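Local atomic coordinates of GAF (Saccharomyces cerevisiae, PDB entry 1F5M), a protein that reduces the R-enantiomer of free methionine sulfoxide to methionine, reversibly and with thioredoxin as partner, and takes part in protection against oxidative stress. Residues K88-M93 with I123-E128; E76-I81 with I94-G99. All blocks are in the same frame, centred on the assembly; numbering follows the deposited sequence.

Contact 1: K88-M93 with I123-E128; sequences KVACQM and IACDGE
Ala90 and Cys125 mark the closest approach of two irregular loops, Ala90 CA lying 4.9 Å from Cys125 CA, and no direct hydrogen bond crosses between the loops. What joins them is covalent: Cys91 SG and Cys125 SG form a disulfide of 2.1 Å with a CB-SG-SG-CB torsion of -123°. Each sulfur lies anti to its carbonyl carbon and beside its backbone N, and both CB atoms point toward the opposite loop, which brings the two SG atoms together. The methyl of Ala90 fills in beside the bridge, its CB 3.9 Å from Cys125 CB, and Ile123 CG2 touches Cys91 SG at 3.9 Å. At the other end of the contact Lys88, extended beyond CG, crosses Asp126 obliquely and sets CD 3.7 Å from Asp126 OD2. Its ammonium does not reach a salt bridge, Lys88 NZ stopping 4.5 Å from Asp126 OD2. A water closes that gap, accepting from Lys88 NZ at 3.0 Å and donating to Asp126 OD2. Asp126 OD1 meanwhile takes the backbone N-H of Glu128 in an Asx turn, which steadies the carboxylate. The chemistry is thus a covalent cross-link beside a hydrated ionic patch, consistent with an oxidised form that thioredoxin might reduce.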
ATOM      1  N   LYS B  88      -0.364   8.074   4.784  1.00 19.42           N
ATOM      2  CA  LYS B  88       0.763   8.905   4.410  1.00 18.30           C
ATOM      3  C   LYS B  88       2.078   8.191   4.634  1.00 18.94           C
ATOM      4  O   LYS B  88       2.116   7.231   5.374  1.00 18.50           O
ATOM      5  CB  LYS B  88       0.731  10.209   5.193  1.00 17.48           C
ATOM      6  CG  LYS B  88      -0.516  10.999   4.909  1.00 16.72           C
ATOM      7  CD  LYS B  88      -0.540  12.213   5.794  1.00 21.78           C
ATOM      8  CE  LYS B  88      -1.683  13.151   5.370  1.00 24.86           C
ATOM      9  NZ  LYS B  88      -1.750  14.288   6.322  1.00 25.07           N
ATOM     10  N   VAL B  89       3.131   8.654   3.941  1.00 19.33           N
ATOM     11  CA  VAL B  89       4.503   8.122   4.040  1.00 19.05           C
ATOM     12  C   VAL B  89       4.877   7.855   5.532  1.00 19.67           C
ATOM     13  O   VAL B  89       4.536   8.625   6.429  1.00 19.30           O
ATOM     14  CB  VAL B  89       5.461   9.133   3.329  1.00 22.85           C
ATOM     15  CG1 VAL B  89       6.911   8.891   3.689  1.00 19.15           C
ATOM     16  CG2 VAL B  89       5.274   8.972   1.775  1.00 21.86           C
ATOM     17  N   ALA B  90       5.587   6.751   5.770  1.00 21.07           N
ATOM     18  CA  ALA B  90       5.916   6.295   7.106  1.00 22.13           C
ATOM     19  C   ALA B  90       7.364   5.851   7.293  1.00 22.96           C
ATOM     20  O   ALA B  90       8.103   5.674   6.313  1.00 20.23           O
ATOM     21  CB  ALA B  90       4.998   5.131   7.454  1.00 20.70           C
ATOM     22  N   CYS B  91       7.718   5.641   8.565  1.00 22.86           N
ATOM     23  CA  CYS B  91       9.052   5.218   8.977  1.00 24.73           C
ATOM     24  C   CYS B  91       9.388   3.871   8.310  1.00 24.92           C
ATOM     25  O   CYS B  91       8.542   2.974   8.223  1.00 24.98           O
ATOM     26  CB  CYS B  91       9.097   5.096  10.510  1.00 26.11           C
ATOM     27  SG  CYS B  91       8.227   6.381  11.489  1.00 29.78           S
ATOM     28  N   GLN B  92      10.621   3.748   7.826  1.00 24.51           N
ATOM     29  CA  GLN B  92      11.100   2.570   7.112  1.00 25.19           C
ATOM     30  C   GLN B  92      11.521   1.369   7.951  1.00 25.99           C
ATOM     31  O   GLN B  92      11.439   0.204   7.510  1.00 26.04           O
ATOM     32  CB  GLN B  92      12.273   2.981   6.202  1.00 24.60           C
ATOM     33  CG  GLN B  92      11.965   4.158   5.290  1.00 20.95           C
ATOM     34  CD  GLN B  92      12.439   5.484   5.839  1.00 23.60           C
ATOM     35  OE1 GLN B  92      12.344   5.752   7.057  1.00 22.36           O
ATOM     36  NE2 GLN B  92      12.963   6.341   4.945  1.00 22.17           N
ATOM     37  N   MET B  93      11.963   1.620   9.176  1.00 25.83           N
ATOM     38  CA  MET B  93      12.416   0.511   9.973  1.00 26.27           C
ATOM     39  C   MET B  93      12.137   0.820  11.419  1.00 24.60           C
ATOM     40  O   MET B  93      12.224   1.967  11.810  1.00 23.13           O
ATOM     41  CB  MET B  93      13.935   0.340   9.736  1.00 28.71           C
ATOM     42  CG  MET B  93      14.636  -0.692  10.587  1.00 34.24           C
ATOM     43  SD  MET B  93      16.393  -0.871  10.044  1.00 43.21           S
ATOM     44  CE  MET B  93      16.164  -1.083   8.156  1.00 34.10           C
ATOM     45  N   ILE B 123       7.199   6.325  18.390  1.00 22.94           N
ATOM     46  CA  ILE B 123       7.951   6.687  17.172  1.00 24.10           C
ATOM     47  C   ILE B 123       6.856   7.142  16.244  1.00 23.86           C
ATOM     48  O   ILE B 123       6.098   6.308  15.745  1.00 24.06           O
ATOM     49  CB  ILE B 123       8.701   5.424  16.584  1.00 24.04           C
ATOM     50  CG1 ILE B 123       9.727   4.957  17.615  1.00 24.78           C
ATOM     51  CG2 ILE B 123       9.328   5.759  15.222  1.00 29.39           C
ATOM     52  CD1 ILE B 123      10.457   3.676  17.267  1.00 26.65           C
ATOM     53  N   ALA B 124       6.702   8.464  16.101  1.00 22.27           N
ATOM     54  CA  ALA B 124       5.678   9.026  15.248  1.00 24.07           C
ATOM     55  C   ALA B 124       6.115   9.115  13.781  1.00 22.55           C
ATOM     56  O   ALA B 124       7.129   9.760  13.468  1.00 26.26           O
ATOM     57  CB  ALA B 124       5.303  10.434  15.748  1.00 22.84           C
ATOM     58  N   CYS B 125       5.365   8.476  12.893  1.00 23.63           N
ATOM     59  CA  CYS B 125       5.648   8.577  11.438  1.00 22.65           C
ATOM     60  C   CYS B 125       4.767   9.761  10.963  1.00 21.76           C
ATOM     61  O   CYS B 125       5.125  10.537  10.069  1.00 23.24           O
ATOM     62  CB  CYS B 125       5.295   7.261  10.721  1.00 23.12           C
ATOM     63  SG  CYS B 125       6.216   5.845  11.428  1.00 27.28           S
ATOM     64  N   ASP B 126       3.609   9.897  11.580  1.00 21.50           N
ATOM     65  CA  ASP B 126       2.678  10.992  11.265  1.00 21.10           C
ATOM     66  C   ASP B 126       2.529  11.784  12.560  1.00 22.75           C
ATOM     67  O   ASP B 126       2.075  11.249  13.590  1.00 20.05           O
ATOM     68  CB  ASP B 126       1.309  10.444  10.810  1.00 19.89           C
ATOM     69  CG  ASP B 126       0.364  11.565  10.273  1.00 24.53           C
ATOM     70  OD1 ASP B 126       0.413  12.720  10.781  1.00 18.65           O
ATOM     71  OD2 ASP B 126      -0.447  11.287   9.345  1.00 23.01           O
ATOM     72  N   GLY B 127       2.928  13.052  12.525  1.00 23.44           N
ATOM     73  CA  GLY B 127       2.809  13.865  13.718  1.00 25.92           C
ATOM     74  C   GLY B 127       1.372  14.050  14.169  1.00 26.82           C
ATOM     75  O   GLY B 127       1.158  14.485  15.306  1.00 26.73           O
ATOM     76  N   GLU B 128       0.380  13.730  13.324  1.00 24.44           N
ATOM     77  CA  GLU B 128      -1.019  13.926  13.766  1.00 24.15           C
ATOM     78  C   GLU B 128      -1.663  12.716  14.386  1.00 21.43           C
ATOM     79  O   GLU B 128      -2.827  12.773  14.786  1.00 17.99           O
ATOM     80  CB  GLU B 128      -1.906  14.358  12.611  1.00 29.57           C
ATOM     81  CG  GLU B 128      -1.892  15.834  12.407  1.00 36.46           C
ATOM     82  CD  GLU B 128      -1.566  16.143  10.975  1.00 42.59           C
ATOM     83  OE1 GLU B 128      -2.497  16.400  10.163  1.00 40.54           O
ATOM     84  OE2 GLU B 128      -0.343  16.091  10.669  1.00 48.02           O
TER
HETATM   85  O   HOH W   1      -2.508  12.842   8.784  1.00 23.69           O
HETATM   86  O   HOH W   2      -0.508   8.712   7.928  1.00 25.85           O
HETATM   87  O   HOH W   3       0.563  14.852   8.823  1.00 36.58           O

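Contact 2: E76-I81 with I94-G99; sequences EENTLI and IQFGKG
Phe96 turns its ring onto the backbone of Asn78, and this pairing continues the contact past the bridged residues of a short antiparallel ladder. With CG anti to the carbonyl carbon (chi1 -84°), the ring swings out of its own chain toward residues 76-81. Asn78 CA sits over the centre of one face, 3.7 Å from the centroid of the Phe96 ring, in a CH-pi contact nearly along the ring normal. The Asn78 amide stands almost upright to that ring, the two planes 84° apart, and brings its OD1 to 3.7 Å from Phe96 CD2. On the same side as Asn78 CA, Glu77 O comes to 3.6 Å from Phe96 CZ; Leu80 CG meets Phe96 CE1 obliquely at 3.9 Å. The backbone supports this placement: Phe96 N donates to Asn78 O at 3.1 Å, carrying the pairing past the last bridged residues.

Leu80 and Ile94 form a hydrogen-bonded pair, linked by two bonds between their main chains, and their side chains share one face of the sheet with CB atoms touching. There Cys101 of helix 99-107 packs on both residues, and Ala105 packs on Leu80 and Phe96. Thr79 and Gln95, a non-hydrogen-bonded pair, occupy the other face. The Gln95 chain bends at chi2 to bring its NE2 to the Thr79 hydroxyl, OG1 lying only 15° out of the amide plane; the modelled bond from NE2 to OG1 is too short for its details to be trusted.

Phe96 and Gly97 are the central residues of a type II turn from Gln95 to Lys98, with Gly97 taking the positive phi. Such a hairpin, formed by strands 79-85 and 93-95 at one margin of a central antiparallel sheet and backed by a helix, belongs to the GAF fold.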
ATOM      1  N   GLU B  76      17.406  -9.871   9.840  1.00 53.84           N
ATOM      2  CA  GLU B  76      17.495  -9.659  11.293  1.00 54.22           C
ATOM      3  C   GLU B  76      16.140  -9.808  12.011  1.00 54.03           C
ATOM      4  O   GLU B  76      15.269  -8.937  11.901  1.00 54.09           O
ATOM      5  CB  GLU B  76      18.088  -8.277  11.569  1.00 54.44           C
ATOM      6  CG  GLU B  76      18.984  -8.237  12.800  1.00 57.57           C
ATOM      7  CD  GLU B  76      18.232  -8.537  14.105  1.00 59.32           C
ATOM      8  OE1 GLU B  76      17.266  -7.793  14.417  1.00 57.87           O
ATOM      9  OE2 GLU B  76      18.619  -9.510  14.814  1.00 59.67           O
ATOM     10  N   GLU B  77      15.971 -10.897  12.765  1.00 53.07           N
ATOM     11  CA  GLU B  77      14.697 -11.158  13.451  1.00 52.20           C
ATOM     12  C   GLU B  77      14.394 -10.317  14.695  1.00 50.21           C
ATOM     13  O   GLU B  77      13.656 -10.770  15.579  1.00 49.79           O
ATOM     14  CB  GLU B  77      14.574 -12.644  13.830  1.00 54.20           C
ATOM     15  CG  GLU B  77      14.633 -13.665  12.665  1.00 58.08           C
ATOM     16  CD  GLU B  77      14.468 -13.062  11.255  1.00 58.73           C
ATOM     17  OE1 GLU B  77      15.427 -12.409  10.767  1.00 59.85           O
ATOM     18  OE2 GLU B  77      13.384 -13.250  10.633  1.00 58.58           O
ATOM     19  N   ASN B  78      14.982  -9.119  14.765  1.00 47.62           N
ATOM     20  CA  ASN B  78      14.762  -8.169  15.858  1.00 44.08           C
ATOM     21  C   ASN B  78      14.518  -6.796  15.254  1.00 40.95           C
ATOM     22  O   ASN B  78      14.623  -5.776  15.935  1.00 39.78           O
ATOM     23  CB  ASN B  78      15.961  -8.073  16.793  1.00 47.35           C
ATOM     24  CG  ASN B  78      15.780  -8.895  18.061  1.00 50.81           C
ATOM     25  OD1 ASN B  78      14.760  -8.777  18.766  1.00 52.68           O
ATOM     26  ND2 ASN B  78      16.773  -9.730  18.366  1.00 51.59           N
ATOM     27  N   THR B  79      14.192  -6.784  13.965  1.00 36.24           N
ATOM     28  CA  THR B  79      13.938  -5.549  13.263  1.00 33.47           C
ATOM     29  C   THR B  79      12.706  -5.685  12.370  1.00 28.94           C
ATOM     30  O   THR B  79      12.467  -6.744  11.814  1.00 27.41           O
ATOM     31  CB  THR B  79      15.181  -5.180  12.445  1.00 35.25           C
ATOM     32  OG1 THR B  79      16.215  -4.843  13.368  1.00 37.25           O
ATOM     33  CG2 THR B  79      14.927  -3.999  11.540  1.00 36.18           C
ATOM     34  N   LEU B  80      11.911  -4.614  12.291  1.00 27.04           N
ATOM     35  CA  LEU B  80      10.693  -4.549  11.462  1.00 25.70           C
ATOM     36  C   LEU B  80      10.981  -3.628  10.277  1.00 24.66           C
ATOM     37  O   LEU B  80      11.537  -2.549  10.457  1.00 25.45           O
ATOM     38  CB  LEU B  80       9.532  -3.943  12.248  1.00 28.13           C
ATOM     39  CG  LEU B  80       8.945  -4.755  13.412  1.00 28.27           C
ATOM     40  CD1 LEU B  80       7.967  -3.834  14.194  1.00 30.16           C
ATOM     41  CD2 LEU B  80       8.201  -5.978  12.880  1.00 26.25           C
ATOM     42  N   ILE B  81      10.601  -4.054   9.090  1.00 24.07           N
ATOM     43  CA  ILE B  81      10.790  -3.253   7.868  1.00 24.69           C
ATOM     44  C   ILE B  81       9.387  -2.884   7.351  1.00 22.95           C
ATOM     45  O   ILE B  81       8.479  -3.736   7.332  1.00 22.51           O
ATOM     46  CB  ILE B  81      11.446  -4.049   6.758  1.00 27.10           C
ATOM     47  CG1 ILE B  81      12.673  -4.777   7.288  1.00 30.98           C
ATOM     48  CG2 ILE B  81      11.884  -3.133   5.637  1.00 27.45           C
ATOM     49  CD1 ILE B  81      13.315  -5.595   6.177  1.00 38.99           C
ATOM     50  N   ILE B  94      11.753  -0.192  12.183  1.00 24.64           N
ATOM     51  CA  ILE B  94      11.512  -0.023  13.617  1.00 24.94           C
ATOM     52  C   ILE B  94      12.211  -1.169  14.345  1.00 27.66           C
ATOM     53  O   ILE B  94      12.122  -2.326  13.921  1.00 28.31           O
ATOM     54  CB  ILE B  94      10.022  -0.042  13.960  1.00 23.21           C
ATOM     55  CG1 ILE B  94       9.342   1.168  13.316  1.00 25.87           C
ATOM     56  CG2 ILE B  94       9.830   0.106  15.530  1.00 21.08           C
ATOM     57  CD1 ILE B  94       7.839   1.036  13.237  1.00 26.46           C
ATOM     58  N   GLN B  95      12.898  -0.849  15.445  1.00 30.01           N
ATOM     59  CA  GLN B  95      13.631  -1.854  16.209  1.00 29.80           C
ATOM     60  C   GLN B  95      12.687  -2.471  17.257  1.00 29.33           C
ATOM     61  O   GLN B  95      11.867  -1.753  17.854  1.00 27.48           O
ATOM     62  CB  GLN B  95      14.829  -1.157  16.857  1.00 34.44           C
ATOM     63  CG  GLN B  95      16.103  -1.980  16.940  1.00 40.39           C
ATOM     64  CD  GLN B  95      16.373  -2.743  15.662  1.00 44.24           C
ATOM     65  OE1 GLN B  95      16.542  -2.153  14.585  1.00 43.45           O
ATOM     66  NE2 GLN B  95      16.410  -4.075  15.772  1.00 46.08           N
ATOM     67  N   PHE B  96      12.767  -3.793  17.450  1.00 28.60           N
ATOM     68  CA  PHE B  96      11.908  -4.483  18.420  1.00 28.70           C
ATOM     69  C   PHE B  96      12.106  -3.799  19.754  1.00 30.59           C
ATOM     70  O   PHE B  96      13.185  -3.257  20.036  1.00 31.18           O
ATOM     71  CB  PHE B  96      12.276  -5.970  18.567  1.00 27.48           C
ATOM     72  CG  PHE B  96      11.656  -6.866  17.536  1.00 27.22           C
ATOM     73  CD1 PHE B  96      11.605  -6.481  16.196  1.00 24.54           C
ATOM     74  CD2 PHE B  96      11.223  -8.159  17.891  1.00 28.05           C
ATOM     75  CE1 PHE B  96      11.150  -7.348  15.222  1.00 25.24           C
ATOM     76  CE2 PHE B  96      10.766  -9.039  16.922  1.00 27.10           C
ATOM     77  CZ  PHE B  96      10.734  -8.635  15.574  1.00 28.20           C
ATOM     78  N   GLY B  97      11.066  -3.803  20.579  1.00 30.11           N
ATOM     79  CA  GLY B  97      11.168  -3.141  21.876  1.00 31.39           C
ATOM     80  C   GLY B  97      11.037  -1.613  21.819  1.00 30.74           C
ATOM     81  O   GLY B  97      10.990  -0.947  22.878  1.00 32.19           O
ATOM     82  N   LYS B  98      10.979  -1.040  20.614  1.00 27.35           N
ATOM     83  CA  LYS B  98      10.872   0.414  20.498  1.00 25.05           C
ATOM     84  C   LYS B  98       9.587   0.897  19.843  1.00 25.21           C
ATOM     85  O   LYS B  98       9.250   0.508  18.702  1.00 26.86           O
ATOM     86  CB  LYS B  98      12.052   0.977  19.714  1.00 28.31           C
ATOM     87  CG  LYS B  98      13.439   0.669  20.303  1.00 31.53           C
ATOM     88  CD  LYS B  98      13.534   1.119  21.770  1.00 35.65           C
ATOM     89  CE  LYS B  98      14.951   0.942  22.334  1.00 38.53           C
ATOM     90  NZ  LYS B  98      15.950   1.709  21.531  1.00 40.00           N
ATOM     91  N   GLY B  99       8.915   1.795  20.538  1.00 22.94           N
ATOM     92  CA  GLY B  99       7.669   2.364  20.048  1.00 22.81           C
ATOM     93  C   GLY B  99       6.541   1.358  20.120  1.00 21.78           C
ATOM     94  O   GLY B  99       6.763   0.195  20.441  1.00 26.27           O
TER

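Overall arrangement
Contacts 1 and 2 are neighbours in both sequence and space: residues 88-93 run straight into 94-99, the four segments alternate along the chain, and the two centres lie about 15 Å apart. Met93 CG packs 3.5 Å from Thr79 CG2, and Ile123 CD1 lies 3.7 Å from Lys98 O. Tyr70 of strand 64-72 binds them further, touching Ala90 and Cys125 of contact 1 as well as Leu80 and Ile94 of contact 2. The disulfide loops are thereby set against the edge hairpin of the GAF sheet. Their surroundings differ: the second subunit reaches nine residues of contact 1, but just Ile81 of contact 2.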